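Local structure of member of s1p family of ribosomal proteins (Pyrococcus furiosus, 5YH1) at residues Val112-Asp115 / Ile116-Met120. The protein binds manganese through its DHH domain, the part present here, and probably acts as an exonuclease on nucleic acids. Residues are numbered along the deposited sequence; the frame is centred on the assembly and turned at random.
Sequences VLKD and IIFMM
Lys114 sets out with CG trans to its own N (chi1 -179°), then bends at chi2 and again at chi4, and this brings CE over the Phe118 ring, one turn on in the same alpha-helix. The helix, 109-126, belongs to the DHH domain and packs against its parallel beta-sheet. Lys114 CE lies 3.7 Å from the centroid of the Phe118 ring, 22° off the normal, a CH-pi contact over one face. The methylene sits off-centre, nearest Phe118 CE2 at 3.4 Å. Arg100, on strand 97-102, touches both side chains.

Val112 and Ile116 run side by side on another flank of the helix. Val112 CG2 meets Ile116 CD1 at 4.1 Å, and both residues pack on Leu151 of helix 145-152. Ile116 also touches Ile275 of the second subunit. With an alanine here in place of Ile116, Val112 CG2 would probably lose this neighbour, and a gap would be likely to open against Leu151 and the second subunit.

Asp115 is buried, but its carboxylate is well supplied with partners: salt bridges to Arg100 and Arg61, and a hydrogen bond with Tyr107. These charges probably favour the ionised form. Met119, a selenomethionine, turns back at chi3, and its CE comes to 3.2 Å from Asp115 O and 4.1 Å from Asp115 CB. Ile59 of strand 58-63 touches both residues.

Regular i to i+4 bonds hold the backbone. Ile116 N donates to Val112 O at 2.8 Å. The straightest is from Phe118 N to Lys114 O, 2.9 Å long with an angle of 170° at the hydrogen.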
ATOM      1  N   VAL A 112       6.691   3.625  13.805  1.00 24.26           N
ATOM      2  CA  VAL A 112       7.258   3.061  15.026  1.00 24.26           C
ATOM      3  C   VAL A 112       6.673   1.672  15.327  1.00 23.79           C
ATOM      4  O   VAL A 112       7.381   0.773  15.800  1.00 22.80           O
ATOM      5  CB  VAL A 112       7.108   4.009  16.230  1.00 24.06           C
ATOM      6  CG1 VAL A 112       5.664   4.080  16.715  1.00 24.01           C
ATOM      7  CG2 VAL A 112       8.037   3.572  17.343  1.00 24.43           C
ATOM      8  N   LEU A 113       5.399   1.474  15.018  1.00 24.05           N
ATOM      9  CA  LEU A 113       4.778   0.171  15.302  1.00 24.83           C
ATOM     10  C   LEU A 113       5.386  -0.906  14.414  1.00 25.52           C
ATOM     11  O   LEU A 113       5.642  -2.021  14.858  1.00 25.14           O
ATOM     12  CB  LEU A 113       3.254   0.251  15.166  1.00 25.04           C
ATOM     13  CG  LEU A 113       2.610   1.096  16.281  1.00 24.70           C
ATOM     14  CD1 LEU A 113       1.144   1.345  15.988  1.00 25.63           C
ATOM     15  CD2 LEU A 113       2.778   0.443  17.644  1.00 24.93           C
ATOM     16  N   LYS A 114       5.655  -0.554  13.166  1.00 26.74           N
ATOM     17  CA  LYS A 114       6.361  -1.451  12.269  1.00 28.76           C
ATOM     18  C   LYS A 114       7.781  -1.751  12.808  1.00 27.41           C
ATOM     19  O   LYS A 114       8.216  -2.903  12.846  1.00 26.19           O
ATOM     20  CB  LYS A 114       6.384  -0.832  10.868  1.00 31.02           C
ATOM     21  CG  LYS A 114       7.073  -1.659   9.802  1.00 34.68           C
ATOM     22  CD  LYS A 114       8.476  -1.160   9.535  1.00 38.78           C
ATOM     23  CE  LYS A 114       9.134  -1.929   8.400  1.00 42.25           C
ATOM     24  NZ  LYS A 114       8.865  -1.288   7.083  1.00 44.90           N
ATOM     25  N   ASP A 115       8.486  -0.718  13.251  1.00 25.94           N
ATOM     26  CA  ASP A 115       9.823  -0.900  13.815  1.00 25.17           C
ATOM     27  C   ASP A 115       9.794  -1.851  15.031  1.00 24.04           C
ATOM     28  O   ASP A 115      10.657  -2.713  15.189  1.00 22.81           O
ATOM     29  CB  ASP A 115      10.421   0.470  14.210  1.00 25.83           C
ATOM     30  CG  ASP A 115      10.742   1.351  12.999  1.00 26.29           C
ATOM     31  OD1 ASP A 115      10.801   0.821  11.869  1.00 26.40           O
ATOM     32  OD2 ASP A 115      10.935   2.576  13.175  1.00 27.28           O
ATOM     33  N   ILE A 116       8.795  -1.695  15.886  1.00 23.83           N
ATOM     34  CA  ILE A 116       8.672  -2.546  17.072  1.00 24.06           C
ATOM     35  C   ILE A 116       8.332  -4.000  16.684  1.00 24.09           C
ATOM     36  O   ILE A 116       8.924  -4.944  17.202  1.00 24.32           O
ATOM     37  CB  ILE A 116       7.652  -1.958  18.077  1.00 24.73           C
ATOM     38  CG1 ILE A 116       8.214  -0.663  18.672  1.00 24.79           C
ATOM     39  CG2 ILE A 116       7.345  -2.948  19.211  1.00 25.31           C
ATOM     40  CD1 ILE A 116       7.202   0.177  19.431  1.00 24.83           C
ATOM     41  N   ILE A 117       7.407  -4.191  15.756  1.00 24.60           N
ATOM     42  CA  ILE A 117       7.039  -5.556  15.343  1.00 24.26           C
ATOM     43  C   ILE A 117       8.241  -6.252  14.711  1.00 25.43           C
ATOM     44  O   ILE A 117       8.551  -7.392  15.047  1.00 26.38           O
ATOM     45  CB  ILE A 117       5.829  -5.543  14.386  1.00 24.48           C
ATOM     46  CG1 ILE A 117       4.578  -5.107  15.157  1.00 24.58           C
ATOM     47  CG2 ILE A 117       5.618  -6.912  13.726  1.00 24.44           C
ATOM     48  CD1 ILE A 117       3.481  -4.518  14.297  1.00 25.60           C
ATOM     49  N   PHE A 118       8.935  -5.555  13.820  1.00 26.59           N
ATOM     50  CA  PHE A 118      10.117  -6.101  13.161  1.00 27.44           C
ATOM     51  C   PHE A 118      11.231  -6.411  14.160  1.00 27.09           C
ATOM     52  O   PHE A 118      11.833  -7.475  14.092  1.00 26.58           O
ATOM     53  CB  PHE A 118      10.627  -5.138  12.074  1.00 29.42           C
ATOM     54  CG  PHE A 118       9.958  -5.308  10.730  1.00 33.24           C
ATOM     55  CD1 PHE A 118       8.615  -5.677  10.617  1.00 34.45           C
ATOM     56  CD2 PHE A 118      10.677  -5.074   9.560  1.00 36.65           C
ATOM     57  CE1 PHE A 118       8.017  -5.821   9.366  1.00 36.24           C
ATOM     58  CE2 PHE A 118      10.080  -5.217   8.308  1.00 38.84           C
ATOM     59  CZ  PHE A 118       8.747  -5.595   8.215  1.00 37.27           C
HETATM   60  N   MSE A 119      11.513  -5.495  15.083  1.00 26.79           N
HETATM   61  CA  MSE A 119      12.602  -5.726  16.055  1.00 28.23           C
HETATM   62  C   MSE A 119      12.254  -6.862  17.002  1.00 28.46           C
HETATM   63  O   MSE A 119      13.131  -7.624  17.402  1.00 27.51           O
HETATM   64  CB  MSE A 119      12.986  -4.445  16.812  1.00 28.64           C
HETATM   65  CG  MSE A 119      11.997  -4.114  17.924  1.00 29.77           C
HETATM   66 SE   MSE A 119      12.383  -2.457  18.932  0.95 34.56          SE
HETATM   67  CE  MSE A 119      12.290  -1.115  17.494  1.00 34.25           C
HETATM   68  N   MSE A 120      10.980  -6.994  17.365  1.00 29.21           N
HETATM   69  CA  MSE A 120      10.564  -8.072  18.262  1.00 30.70           C
HETATM   70  C   MSE A 120      10.646  -9.415  17.561  1.00 31.41           C
HETATM   71  O   MSE A 120      10.974 -10.423  18.184  1.00 30.54           O
HETATM   72  CB  MSE A 120       9.167  -7.803  18.820  1.00 32.47           C
HETATM   73  CG  MSE A 120       9.180  -6.746  19.921  1.00 34.25           C
HETATM   74 SE   MSE A 120      10.349  -7.276  21.425  1.00 41.34          SE
HETATM   75  CE  MSE A 120       9.501  -9.007  21.866  1.00 39.12           C
TER